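Local structure of ammonium transporter (Kuenenia stuttgartiensis, 6EU6) at residues Phe21-Gly26 with Phe214-Gly219; Ile162-Ala167 with Ala282-Val287; Gly219-Asn224 with Leu240-Ala245; Gly276-Thr281 with Ala324-Gly329; Leu335-Phe340 with Gly358-Gly363. The protein probably senses ammonium at the membrane as the Amt-family module of an ammonium sensor histidine kinase, assembled as a trimer. All coordinates share one frame; numbering follows the deposited sequence.

Interaction 1 of 5, residues Phe21-Gly26 with Phe214-Gly219; sequences FLMQLG and FFLWFG
Met23 meets Gly219 across two helix segments, 21-26 and 214-219, that run nearly antiparallel at 162° with axes 7.8 Å apart. Followed outward, its CB touches the Leu216 CD2 methyl at 4.1 Å, and its CG settles on the bare backbone at 3.5 Å from Gly219 CA. SD passes Gly219 C at 3.6 Å; the bend at chi3 (75°) then turns the CE methyl toward the carbonyl O of Leu216. A side chain on Gly219 would collide with Met23 CG, so the glycine makes this approach possible.

Gly26 plays the reciprocal part, its CA lying 3.7 Å from Phe215 CB. Beyond that, Leu25 CD2 lies over one face of the Phe215 ring in a CH-pi contact, 3.7 Å from the centroid and displaced toward the rim. Leu22 CD2 reaches Phe218 CE2 at 3.9 Å. No hydrogen bond crosses; the interface is buried and held by shape.

Helices 2-34 and 206-226 thus pack directly together, with helix 266-280 meeting Leu216 through Leu274 and both neighbouring subunits pressing in: Phe215 also touches Leu25 of the second subunit, and Leu22 touches Phe218 of the third.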
# COMPACT_ATOMS: atom_id res chain seq x y z
N PHE A 21 -4.25 -6.13 -7.13
CA PHE A 21 -5.13 -4.97 -7.36
C PHE A 21 -4.36 -3.65 -7.17
O PHE A 21 -4.53 -2.68 -7.89
CB PHE A 21 -6.36 -5.01 -6.41
CG PHE A 21 -7.24 -3.84 -6.59
CD1 PHE A 21 -8.25 -3.86 -7.56
CD2 PHE A 21 -7.08 -2.72 -5.82
CE1 PHE A 21 -9.10 -2.75 -7.70
CE2 PHE A 21 -7.91 -1.61 -5.99
CZ PHE A 21 -8.90 -1.62 -6.94
N LEU A 22 -3.53 -3.64 -6.15
CA LEU A 22 -2.76 -2.44 -5.83
C LEU A 22 -1.72 -2.06 -6.92
O LEU A 22 -1.37 -0.88 -7.03
CB LEU A 22 -2.03 -2.63 -4.50
CG LEU A 22 -1.64 -1.36 -3.78
CD1 LEU A 22 -2.86 -0.56 -3.42
CD2 LEU A 22 -0.87 -1.72 -2.52
N MET A 23 -1.35 -3.01 -7.77
CA MET A 23 -0.59 -2.70 -8.97
C MET A 23 -1.34 -1.75 -9.86
O MET A 23 -0.73 -1.02 -10.58
CB MET A 23 -0.24 -3.97 -9.73
CG MET A 23 0.72 -4.84 -8.97
SD MET A 23 1.03 -6.40 -9.82
CE MET A 23 2.13 -5.95 -11.17
N GLN A 24 -2.66 -1.76 -9.84
CA GLN A 24 -3.42 -0.82 -10.66
C GLN A 24 -3.06 0.65 -10.27
O GLN A 24 -3.04 1.59 -11.10
CB GLN A 24 -4.93 -1.05 -10.49
CG GLN A 24 -5.40 -2.39 -11.02
CD GLN A 24 -5.41 -2.42 -12.55
OE1 GLN A 24 -6.15 -1.66 -13.24
NE2 GLN A 24 -4.56 -3.21 -13.09
N LEU A 25 -2.91 0.84 -8.98
CA LEU A 25 -2.39 2.12 -8.44
C LEU A 25 -0.94 2.36 -8.86
O LEU A 25 -0.58 3.48 -9.26
CB LEU A 25 -2.54 2.06 -6.92
CG LEU A 25 -2.36 3.36 -6.11
CD1 LEU A 25 -2.83 3.12 -4.69
CD2 LEU A 25 -0.94 3.79 -6.05
N GLY A 26 -0.12 1.31 -8.81
CA GLY A 26 1.22 1.34 -9.36
C GLY A 26 1.33 1.84 -10.77
O GLY A 26 2.09 2.76 -11.06
N PHE A 214 7.94 1.11 -6.90
CA PHE A 214 7.81 0.37 -5.65
C PHE A 214 6.48 -0.34 -5.47
O PHE A 214 6.42 -1.49 -4.99
CB PHE A 214 8.08 1.27 -4.45
CG PHE A 214 9.53 1.46 -4.11
CD1 PHE A 214 10.33 0.40 -3.65
CD2 PHE A 214 10.08 2.75 -4.14
CE1 PHE A 214 11.68 0.64 -3.28
CE2 PHE A 214 11.44 2.96 -3.75
CZ PHE A 214 12.18 1.89 -3.30
N PHE A 215 5.37 0.31 -5.84
CA PHE A 215 4.09 -0.33 -5.76
C PHE A 215 4.00 -1.54 -6.66
O PHE A 215 3.37 -2.56 -6.33
CB PHE A 215 2.94 0.58 -6.23
CG PHE A 215 2.51 1.55 -5.23
CD1 PHE A 215 1.94 1.12 -4.05
CD2 PHE A 215 2.58 2.93 -5.50
CE1 PHE A 215 1.51 2.05 -3.11
CE2 PHE A 215 2.19 3.85 -4.56
CZ PHE A 215 1.69 3.40 -3.35
N LEU A 216 4.54 -1.38 -7.87
CA LEU A 216 4.50 -2.47 -8.83
C LEU A 216 5.28 -3.66 -8.33
O LEU A 216 4.83 -4.81 -8.44
CB LEU A 216 5.00 -2.01 -10.20
CG LEU A 216 4.03 -1.03 -10.93
CD1 LEU A 216 4.70 -0.47 -12.19
CD2 LEU A 216 2.76 -1.72 -11.33
N TRP A 217 6.45 -3.35 -7.81
CA TRP A 217 7.37 -4.40 -7.29
C TRP A 217 6.68 -5.17 -6.11
O TRP A 217 6.63 -6.42 -6.05
CB TRP A 217 8.67 -3.70 -6.92
CG TRP A 217 9.87 -4.50 -6.39
CD1 TRP A 217 9.88 -5.71 -5.80
CD2 TRP A 217 11.22 -4.06 -6.43
NE1 TRP A 217 11.17 -6.03 -5.39
CE2 TRP A 217 12.01 -5.04 -5.79
CE3 TRP A 217 11.83 -2.91 -6.89
CZ2 TRP A 217 13.38 -4.92 -5.63
CZ3 TRP A 217 13.19 -2.77 -6.73
CH2 TRP A 217 13.96 -3.79 -6.11
N PHE A 218 6.13 -4.41 -5.18
CA PHE A 218 5.34 -4.95 -4.09
C PHE A 218 4.21 -5.81 -4.60
O PHE A 218 4.08 -6.93 -4.21
CB PHE A 218 4.74 -3.82 -3.29
CG PHE A 218 3.79 -4.26 -2.27
CD1 PHE A 218 4.23 -4.65 -1.00
CD2 PHE A 218 2.45 -4.20 -2.51
CE1 PHE A 218 3.33 -5.02 -0.02
CE2 PHE A 218 1.51 -4.62 -1.56
CZ PHE A 218 1.96 -5.03 -0.30
N GLY A 219 3.40 -5.27 -5.48
CA GLY A 219 2.36 -6.08 -6.11
C GLY A 219 2.80 -7.35 -6.80
O GLY A 219 2.08 -8.37 -6.76

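Interaction 2 of 5, residues Ile162-Ala167 with Ala282-Val287; sequences IDFAGA and ASSNMV
Phe164 and Asn285 come face to face through two different first torsions: the phenylalanine places CG anti to its own backbone N (chi1 176°), while the asparagine tucks CG between its N and carbonyl carbon (chi1 62°). The amide consequently lies flat over one face of the ring, the two planes only 12° apart, with Asn285 CG offset toward the rim and 3.3 Å from Phe164 CD1. Asn285 CB sits over the ring centre as a CH-pi partner, at 3.7 Å from the centroid. Asn285 OD1, close above Phe164 CG, is buried without a polar partner in the model, whereas ND2 bonds weakly to a bound MES molecule, probably from the crystallisation liquor. At the ring edge stands Ser284 OG, 3.4 Å from Phe164 CD2.

One hydrogen bond ties the backbones, from Phe164 N to Ala282 O at 3.0 Å. Beside it, the Ala167 CB and Ala282 CB methyls touch at 3.6 Å, and Ile162 CG2 rests against Met286 SD at 3.9 Å.

Asp163 holds its own loop in shape. Its OD1 accepts from Ala167 N at 2.7 Å on the syn lone pair and from Gly166 N above the carboxylate plane, while OD2 takes Thr168 N and Val169 N. Two backbone amides per oxygen fix the rotation of the carboxylate. The Asp163 OD1 bond to the amide three residues on, with Gly166 just before helix 167-185, makes an Asx motif at a helix N-terminus, here packed against the loop joining helices 266-280 and 289-312.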
# COMPACT_ATOMS: atom_id res chain seq x y z
N ILE A 162 4.98 -23.37 -20.85
CA ILE A 162 5.06 -23.00 -19.45
C ILE A 162 5.05 -21.46 -19.30
O ILE A 162 5.79 -20.78 -19.96
CB ILE A 162 6.34 -23.54 -18.83
CG1 ILE A 162 6.30 -25.11 -18.82
CG2 ILE A 162 6.57 -23.05 -17.40
CD1 ILE A 162 7.66 -25.70 -18.56
N ASP A 163 4.17 -20.97 -18.45
CA ASP A 163 4.24 -19.58 -18.01
C ASP A 163 3.63 -19.53 -16.60
O ASP A 163 2.42 -19.50 -16.45
CB ASP A 163 3.51 -18.72 -18.99
CG ASP A 163 3.66 -17.24 -18.72
OD1 ASP A 163 4.29 -16.84 -17.69
OD2 ASP A 163 3.09 -16.49 -19.52
N PHE A 164 4.48 -19.56 -15.59
CA PHE A 164 3.98 -19.62 -14.23
C PHE A 164 2.94 -18.57 -13.86
O PHE A 164 1.83 -18.89 -13.41
CB PHE A 164 5.19 -19.54 -13.28
CG PHE A 164 4.79 -19.49 -11.85
CD1 PHE A 164 4.03 -20.52 -11.30
CD2 PHE A 164 5.27 -18.49 -11.02
CE1 PHE A 164 3.66 -20.48 -9.97
CE2 PHE A 164 4.89 -18.45 -9.69
CZ PHE A 164 4.07 -19.41 -9.16
N ALA A 165 3.32 -17.30 -13.98
CA ALA A 165 2.49 -16.23 -13.53
C ALA A 165 2.08 -15.25 -14.65
O ALA A 165 1.35 -14.31 -14.40
CB ALA A 165 3.16 -15.55 -12.34
N GLY A 166 2.49 -15.49 -15.89
CA GLY A 166 1.99 -14.69 -16.98
C GLY A 166 2.94 -13.73 -17.66
O GLY A 166 2.54 -12.63 -18.11
N ALA A 167 4.20 -14.12 -17.78
CA ALA A 167 5.10 -13.29 -18.54
C ALA A 167 4.58 -13.04 -19.98
O ALA A 167 4.67 -11.91 -20.52
CB ALA A 167 6.49 -13.92 -18.59
N ALA A 282 7.63 -15.52 -15.37
CA ALA A 282 7.45 -16.80 -16.14
C ALA A 282 7.90 -17.99 -15.33
O ALA A 282 7.46 -19.09 -15.59
CB ALA A 282 8.27 -16.79 -17.42
N SER A 283 8.83 -17.79 -14.40
CA SER A 283 9.58 -18.89 -13.87
C SER A 283 9.89 -18.83 -12.41
O SER A 283 10.64 -19.68 -11.90
CB SER A 283 10.89 -19.00 -14.64
OG SER A 283 11.70 -17.88 -14.35
N SER A 284 9.30 -17.91 -11.66
CA SER A 284 9.80 -17.69 -10.29
C SER A 284 9.60 -18.89 -9.37
O SER A 284 10.26 -18.97 -8.35
CB SER A 284 9.18 -16.42 -9.68
OG SER A 284 7.81 -16.57 -9.74
N ASN A 285 8.71 -19.84 -9.71
CA ASN A 285 8.52 -21.02 -8.87
C ASN A 285 9.50 -22.15 -9.18
O ASN A 285 9.55 -23.15 -8.45
CB ASN A 285 7.11 -21.57 -9.07
CG ASN A 285 6.87 -22.04 -10.53
OD1 ASN A 285 7.32 -21.42 -11.51
ND2 ASN A 285 6.16 -23.12 -10.66
N MET A 286 10.31 -22.01 -10.22
CA MET A 286 11.09 -23.15 -10.73
C MET A 286 12.54 -22.91 -10.90
O MET A 286 13.25 -23.79 -11.40
CB MET A 286 10.50 -23.72 -12.05
CG MET A 286 10.33 -22.79 -13.20
SD MET A 286 9.28 -23.41 -14.60
CE MET A 286 7.87 -23.86 -13.77
N VAL A 287 12.99 -21.75 -10.44
CA VAL A 287 14.41 -21.37 -10.55
C VAL A 287 14.95 -21.14 -9.16
O VAL A 287 14.19 -21.02 -8.20
CB VAL A 287 14.65 -20.14 -11.45
CG1 VAL A 287 14.02 -20.35 -12.81
CG2 VAL A 287 14.11 -18.82 -10.83

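Interaction 3 of 5, residues Gly219-Asn224 with Leu240-Ala245; sequences GWFGFN and LNTNMA
Phe221 reaches across to Thr242 and Asn243 with different parts of its ring. Its CG is anti to the carbonyl carbon (chi1 -65°), which swings the ring out to the neighbouring helix segment. There CD1 meets the Thr242 CG2 methyl obliquely at 3.9 Å. Farther out, CE1 lies 3.9 Å from Asn243 CB, and the ring presents its edge to the amide oxygen, with CZ 3.5 Å from Asn243 OD1. Ring and amide planes are inclined by 38°, so they do not stack. The oxygen has a stronger partner in the indole NE1 of Trp217, which holds the amide in place beside the ring.

Thr242 touches three residues of the other segment. Its CG2, anti to the backbone N, meets both the Phe221 ring and Trp220 CB, the latter at 4.2 Å. Its hydroxyl instead lies beside Asn224, with OG1 3.3 Å from Asn224 CB, and bonds to the carbonyl O of Val238 one turn back in its own helix. Were Phe221 replaced by an alanine, Thr242 CG2 and Asn243 CB would probably lose their aromatic neighbour and a gap would open between the helices.

The two segments cross at 134° with axes 9.5 Å apart, a separation bridged by side chains. Around them, helix 266-280 covers Trp220 and Thr242 through Leu277, helix 2-34 meets Phe221 through Met19, and the second subunit brings Phe21 and Phe98 edge-to-face with Phe221, so that this pairing of helices 206-226 and 234-261 borders the trimer interface.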
# COMPACT_ATOMS: atom_id res chain seq x y z
N GLY A 219 3.40 -5.27 -5.48
CA GLY A 219 2.36 -6.08 -6.11
C GLY A 219 2.80 -7.35 -6.80
O GLY A 219 2.08 -8.37 -6.76
N TRP A 220 3.97 -7.30 -7.44
CA TRP A 220 4.51 -8.49 -8.15
C TRP A 220 4.79 -9.63 -7.19
O TRP A 220 4.76 -10.79 -7.59
CB TRP A 220 5.78 -8.15 -9.00
CG TRP A 220 5.47 -8.11 -10.41
CD1 TRP A 220 4.99 -9.16 -11.16
CD2 TRP A 220 5.63 -7.01 -11.32
NE1 TRP A 220 4.82 -8.75 -12.48
CE2 TRP A 220 5.23 -7.46 -12.61
CE3 TRP A 220 6.14 -5.73 -11.20
CZ2 TRP A 220 5.27 -6.66 -13.72
CZ3 TRP A 220 6.16 -4.93 -12.32
CH2 TRP A 220 5.72 -5.40 -13.57
N PHE A 221 5.04 -9.31 -5.90
CA PHE A 221 5.13 -10.34 -4.89
C PHE A 221 3.87 -11.20 -4.81
O PHE A 221 3.96 -12.48 -4.70
CB PHE A 221 5.47 -9.78 -3.48
CG PHE A 221 6.86 -9.15 -3.37
CD1 PHE A 221 7.95 -9.63 -4.10
CD2 PHE A 221 7.06 -8.05 -2.56
CE1 PHE A 221 9.19 -9.04 -3.98
CE2 PHE A 221 8.30 -7.44 -2.47
CZ PHE A 221 9.36 -7.96 -3.17
N GLY A 222 2.71 -10.52 -4.86
CA GLY A 222 1.44 -11.25 -4.89
C GLY A 222 1.22 -11.93 -6.24
O GLY A 222 0.70 -13.03 -6.34
N PHE A 223 1.58 -11.22 -7.29
CA PHE A 223 1.42 -11.75 -8.66
C PHE A 223 2.10 -13.09 -8.80
O PHE A 223 1.47 -14.10 -9.21
CB PHE A 223 1.98 -10.69 -9.60
CG PHE A 223 1.39 -10.69 -10.95
CD1 PHE A 223 1.97 -11.50 -11.94
CD2 PHE A 223 0.45 -9.78 -11.30
CE1 PHE A 223 1.45 -11.46 -13.24
CE2 PHE A 223 -0.12 -9.78 -12.58
CZ PHE A 223 0.39 -10.65 -13.53
N ASN A 224 3.36 -13.15 -8.33
CA ASN A 224 4.16 -14.37 -8.35
C ASN A 224 3.82 -15.37 -7.23
O ASN A 224 3.51 -16.53 -7.49
CB ASN A 224 5.65 -14.05 -8.32
CG ASN A 224 6.18 -13.60 -9.69
OD1 ASN A 224 6.27 -12.45 -10.00
ND2 ASN A 224 6.60 -14.55 -10.47
N LEU A 240 11.31 -14.31 -2.89
CA LEU A 240 12.73 -14.02 -2.91
C LEU A 240 13.26 -13.97 -4.33
O LEU A 240 13.92 -13.01 -4.72
CB LEU A 240 13.49 -15.07 -2.09
CG LEU A 240 15.03 -14.86 -2.10
CD1 LEU A 240 15.43 -13.50 -1.47
CD2 LEU A 240 15.80 -16.00 -1.42
N ASN A 241 12.86 -14.92 -5.19
CA ASN A 241 13.31 -14.84 -6.55
C ASN A 241 12.76 -13.60 -7.24
O ASN A 241 13.45 -12.99 -8.08
CB ASN A 241 12.87 -16.07 -7.36
CG ASN A 241 13.62 -17.31 -6.99
OD1 ASN A 241 14.72 -17.28 -6.40
ND2 ASN A 241 13.00 -18.46 -7.31
N THR A 242 11.49 -13.24 -6.99
CA THR A 242 10.96 -12.06 -7.62
C THR A 242 11.81 -10.83 -7.23
O THR A 242 12.16 -10.05 -8.04
CB THR A 242 9.48 -11.91 -7.19
OG1 THR A 242 8.77 -13.06 -7.65
CG2 THR A 242 8.88 -10.66 -7.75
N ASN A 243 12.17 -10.73 -5.95
CA ASN A 243 12.92 -9.61 -5.46
C ASN A 243 14.31 -9.57 -6.08
O ASN A 243 14.85 -8.50 -6.48
CB ASN A 243 13.06 -9.65 -3.96
CG ASN A 243 13.55 -8.34 -3.43
OD1 ASN A 243 12.82 -7.35 -3.39
ND2 ASN A 243 14.83 -8.31 -2.99
N MET A 244 14.90 -10.74 -6.15
CA MET A 244 16.25 -10.77 -6.65
C MET A 244 16.31 -10.45 -8.14
O MET A 244 17.29 -9.86 -8.58
CB MET A 244 16.94 -12.15 -6.38
CG MET A 244 17.02 -12.51 -4.93
SD MET A 244 17.81 -11.25 -3.96
CE MET A 244 19.44 -11.10 -4.71
N ALA A 245 15.30 -10.84 -8.93
CA ALA A 245 15.30 -10.51 -10.35
C ALA A 245 15.22 -8.98 -10.50
O ALA A 245 15.96 -8.41 -11.32
CB ALA A 245 14.17 -11.18 -11.16

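Interaction 4 of 5, residues Gly276-Thr281 with Ala324-Gly329; sequences GLVAIT and AVHGVG
Val278 supplies most of the apolar contact with segment 324-329, using both of its methyls. Val278 CG1, anti to the backbone N (chi1 164°), lies against the backbone of the other helix, 3.5 Å from Gly329 C. CG2 turns toward Val325, meeting the CG1 methyl of that residue at 3.9 Å, the two side chains crossing at about a right angle. The same Val278 CG2 approaches the imidazole of His326 obliquely, 3.9 Å from ND1.

Contacts between methyl and backbone carbonyl form a second group. Val325 O lies 3.6 Å from Val278 CG1, and Ala279 CB is at the same separation, 3.6 Å, from Gly329 O. Gly329 suits this place because a CB there would clash with Val325 O in its own helix and press tightly on Val278 CG1.

No hydrogen bond crosses between the two segments; within them, Thr281 OG1 donates to Leu277 O at 2.9 Å, while the wider pi-type turn at 324-328 is marked by Gly329 N bonding to Ala324 O. The helices run in roughly the same direction, at 33° and 8.5 Å between axes. Cutting Val278 down to an alanine would probably leave a gap over Gly329 and free the His326 ring of one flanking methyl.

His326 ND1 is hydrogen-bonded to His171 ND1, with the rings nearly parallel, an arrangement consistent with the paired histidines of the Amt conduction pathway. The chemistry thus implies an apolar, close-fitting wall on the Val278 side of this histidine pair, where the two segments meet through shape alone, the polar hold on His326 coming from His171.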
# COMPACT_ATOMS: atom_id res chain seq x y z
N GLY A 276 12.66 -6.81 -15.55
CA GLY A 276 13.08 -7.95 -14.79
C GLY A 276 11.99 -8.62 -13.99
O GLY A 276 11.97 -9.85 -13.94
N LEU A 277 11.11 -7.80 -13.40
CA LEU A 277 9.93 -8.29 -12.80
C LEU A 277 9.06 -9.10 -13.77
O LEU A 277 8.62 -10.19 -13.44
CB LEU A 277 9.18 -7.19 -12.07
CG LEU A 277 9.91 -6.71 -10.78
CD1 LEU A 277 9.51 -5.29 -10.39
CD2 LEU A 277 9.71 -7.65 -9.59
N VAL A 278 8.83 -8.55 -14.92
CA VAL A 278 8.01 -9.20 -15.95
C VAL A 278 8.66 -10.55 -16.28
O VAL A 278 8.01 -11.58 -16.23
CB VAL A 278 7.84 -8.32 -17.19
CG1 VAL A 278 7.34 -9.17 -18.36
CG2 VAL A 278 6.87 -7.16 -16.91
N ALA A 279 9.97 -10.56 -16.46
CA ALA A 279 10.63 -11.77 -16.89
C ALA A 279 10.57 -12.89 -15.89
O ALA A 279 10.28 -14.07 -16.24
CB ALA A 279 12.07 -11.50 -17.28
N ILE A 280 10.77 -12.53 -14.61
CA ILE A 280 10.78 -13.54 -13.56
C ILE A 280 9.38 -14.12 -13.29
O ILE A 280 9.26 -15.20 -12.74
CB ILE A 280 11.45 -13.03 -12.28
CG1 ILE A 280 11.89 -14.19 -11.44
CG2 ILE A 280 10.47 -12.16 -11.45
CD1 ILE A 280 13.02 -14.99 -12.05
N THR A 281 8.35 -13.44 -13.78
CA THR A 281 6.99 -13.88 -13.68
C THR A 281 6.78 -15.21 -14.40
O THR A 281 5.80 -15.95 -14.13
CB THR A 281 6.03 -12.76 -14.24
OG1 THR A 281 6.09 -11.63 -13.31
CG2 THR A 281 4.69 -13.09 -14.20
N ALA A 324 8.61 -2.40 -24.41
CA ALA A 324 9.84 -2.98 -23.88
C ALA A 324 9.68 -3.72 -22.57
O ALA A 324 10.25 -4.81 -22.43
CB ALA A 324 10.89 -1.90 -23.71
N VAL A 325 8.90 -3.18 -21.60
CA VAL A 325 8.84 -3.78 -20.28
C VAL A 325 8.04 -5.09 -20.40
O VAL A 325 8.49 -6.19 -20.03
CB VAL A 325 8.19 -2.82 -19.26
CG1 VAL A 325 7.74 -3.55 -18.01
CG2 VAL A 325 9.14 -1.67 -18.94
N HIS A 326 6.82 -4.94 -20.90
CA HIS A 326 5.85 -6.02 -20.91
C HIS A 326 5.99 -7.00 -22.14
O HIS A 326 5.94 -8.19 -21.96
CB HIS A 326 4.43 -5.46 -20.81
CG HIS A 326 4.18 -4.59 -19.62
ND1 HIS A 326 3.86 -5.10 -18.38
CD2 HIS A 326 4.22 -3.25 -19.47
CE1 HIS A 326 3.71 -4.10 -17.52
NE2 HIS A 326 3.97 -2.97 -18.16
N GLY A 327 6.11 -6.45 -23.31
CA GLY A 327 6.23 -7.26 -24.53
C GLY A 327 7.60 -7.97 -24.54
O GLY A 327 7.67 -9.17 -24.43
N VAL A 328 8.66 -7.20 -24.57
CA VAL A 328 9.99 -7.79 -24.68
C VAL A 328 10.42 -8.50 -23.40
O VAL A 328 10.92 -9.63 -23.41
CB VAL A 328 11.05 -6.77 -25.14
CG1 VAL A 328 12.46 -7.42 -25.19
CG2 VAL A 328 10.66 -6.17 -26.46
N GLY A 329 10.24 -7.84 -22.26
CA GLY A 329 10.47 -8.50 -21.00
C GLY A 329 9.75 -9.84 -20.86
O GLY A 329 10.33 -10.78 -20.35

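Interaction 5 of 5, residues Leu335-Phe340 with Gly358-Gly363; sequences LCVAIF and GIQALG
Leu335 and Gln360 mark the nearest backbone approach of two helix segments that run nearly antiparallel, 169° between their directions. Their CA atoms are 5.6 Å apart, while the axes stay 8.6 Å from one another. No hydrogen bond joins the segments directly.

Leu335 extends its CD2 methyl over the backbone of the partner helix, 3.8 Å from Ala361 N, and reaches the methyl CB of Ala361 at 4.1 Å. Its CG is anti to the carbonyl carbon (chi1 -62°), and from there the branch leads to the other helix even though CB itself does not head there.

The pairing belongs to the helical bundle of the ammonium transporter family: helix 322-340 ends here, the chain turns through a connecting loop, and helix 353-385 returns beside it. Arg353, at the start of that returning helix, bonds to Ala338 O and so adds a polar tie near the turn.

Gln360 is the polar member of the contact. A bend at chi2 (-55°) folds its amide across Val337 at about a right angle, putting NE2 3.7 Å from Val337 CB and 3.8 Å from CG2. This meeting is apolar on the valine side, but the amide is not left wanting: NE2 donates to Ile162 O and Thr334 O, and OE1 is bonded to Gln356 NE2. Three bonds therefore hold the amide plane at a fixed rotation, and Val337 packs against a group that is already tethered. Closer to the backbone, Gln360 CG lies 4.5 Å from Ala338 N, a looser approach.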
# COMPACT_ATOMS: atom_id res chain seq x y z
N LEU A 335 11.24 -17.29 -22.66
CA LEU A 335 12.36 -18.10 -23.22
C LEU A 335 13.28 -18.66 -22.14
O LEU A 335 13.72 -19.81 -22.21
CB LEU A 335 13.15 -17.34 -24.25
CG LEU A 335 12.36 -16.92 -25.46
CD1 LEU A 335 13.27 -16.05 -26.29
CD2 LEU A 335 11.85 -18.12 -26.25
N CYS A 336 13.52 -17.88 -21.10
CA CYS A 336 14.41 -18.28 -19.96
C CYS A 336 13.89 -19.43 -19.15
O CYS A 336 14.67 -20.14 -18.54
CB CYS A 336 14.66 -17.07 -19.04
SG CYS A 336 15.89 -15.88 -19.64
N VAL A 337 12.57 -19.67 -19.16
CA VAL A 337 12.06 -20.83 -18.56
C VAL A 337 12.89 -22.10 -19.01
O VAL A 337 13.31 -22.94 -18.19
CB VAL A 337 10.60 -21.06 -19.00
CG1 VAL A 337 10.19 -22.54 -18.78
CG2 VAL A 337 9.65 -20.11 -18.28
N ALA A 338 13.06 -22.25 -20.32
CA ALA A 338 13.82 -23.43 -20.86
C ALA A 338 15.27 -23.50 -20.38
O ALA A 338 15.79 -24.59 -20.15
CB ALA A 338 13.77 -23.47 -22.40
N ILE A 339 15.90 -22.34 -20.25
CA ILE A 339 17.31 -22.24 -19.87
C ILE A 339 17.49 -22.50 -18.42
O ILE A 339 18.43 -23.20 -18.06
CB ILE A 339 17.89 -20.90 -20.23
CG1 ILE A 339 17.62 -20.60 -21.68
CG2 ILE A 339 19.37 -20.80 -19.92
CD1 ILE A 339 17.90 -21.77 -22.59
N PHE A 340 16.57 -22.01 -17.58
CA PHE A 340 16.87 -21.96 -16.14
C PHE A 340 16.05 -22.81 -15.24
O PHE A 340 16.46 -23.08 -14.07
CB PHE A 340 16.79 -20.50 -15.61
CG PHE A 340 17.84 -19.60 -16.15
CD1 PHE A 340 19.10 -19.61 -15.61
CD2 PHE A 340 17.61 -18.81 -17.21
CE1 PHE A 340 20.08 -18.81 -16.14
CE2 PHE A 340 18.56 -17.99 -17.74
CZ PHE A 340 19.82 -17.97 -17.20
N GLY A 358 11.86 -24.56 -27.81
CA GLY A 358 11.17 -24.45 -29.11
C GLY A 358 9.68 -24.25 -28.78
O GLY A 358 9.02 -23.50 -29.43
N ILE A 359 9.17 -24.92 -27.76
CA ILE A 359 7.77 -24.76 -27.33
C ILE A 359 7.57 -23.34 -26.74
O ILE A 359 6.55 -22.72 -26.98
CB ILE A 359 7.39 -25.85 -26.28
CG1 ILE A 359 7.33 -27.24 -26.92
CG2 ILE A 359 6.10 -25.55 -25.56
CD1 ILE A 359 7.56 -28.36 -25.93
N GLN A 360 8.54 -22.85 -25.96
CA GLN A 360 8.44 -21.50 -25.41
C GLN A 360 8.43 -20.49 -26.55
O GLN A 360 7.54 -19.61 -26.65
CB GLN A 360 9.55 -21.21 -24.41
CG GLN A 360 9.55 -22.09 -23.12
CD GLN A 360 8.25 -22.07 -22.36
OE1 GLN A 360 7.47 -23.01 -22.42
NE2 GLN A 360 8.01 -20.96 -21.64
N ALA A 361 9.33 -20.67 -27.49
CA ALA A 361 9.37 -19.79 -28.66
C ALA A 361 8.06 -19.83 -29.47
O ALA A 361 7.59 -18.82 -30.01
CB ALA A 361 10.53 -20.14 -29.55
N LEU A 362 7.47 -21.01 -29.56
CA LEU A 362 6.23 -21.14 -30.29
C LEU A 362 5.14 -20.36 -29.56
O LEU A 362 4.33 -19.69 -30.17
CB LEU A 362 5.81 -22.61 -30.45
CG LEU A 362 4.34 -22.83 -30.82
CD1 LEU A 362 4.12 -22.23 -32.21
CD2 LEU A 362 4.00 -24.31 -30.79
N GLY A 363 5.11 -20.47 -28.25
CA GLY A 363 4.15 -19.67 -27.44
C GLY A 363 4.34 -18.18 -27.62
O GLY A 363 3.36 -17.40 -27.77

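In the fold
Interactions 1 and 3 share Gly219 and helix 206-226, their centres 11 Å apart, and both touch the second subunit, so they form the trimer-facing part of the set. Along the chain 1, 3, 4 and 5 come in series, while interaction 2 crosses 1 and 4 and spans 3. Helix 322-340 runs from interaction 4 into interaction 5, 14 Å away between centres. Interaction 2, made of loops, lies 11 Å from each of interactions 3, 4 and 5 and touches all three; Asn241 bonds to Ser284 O, and Ala165 N to Thr281 O. Interactions 1 and 5 lie on opposite sides of the chain's centre, 27 Å apart. A loop pair thus connects helices from the trimer interface to the far side of the subunit.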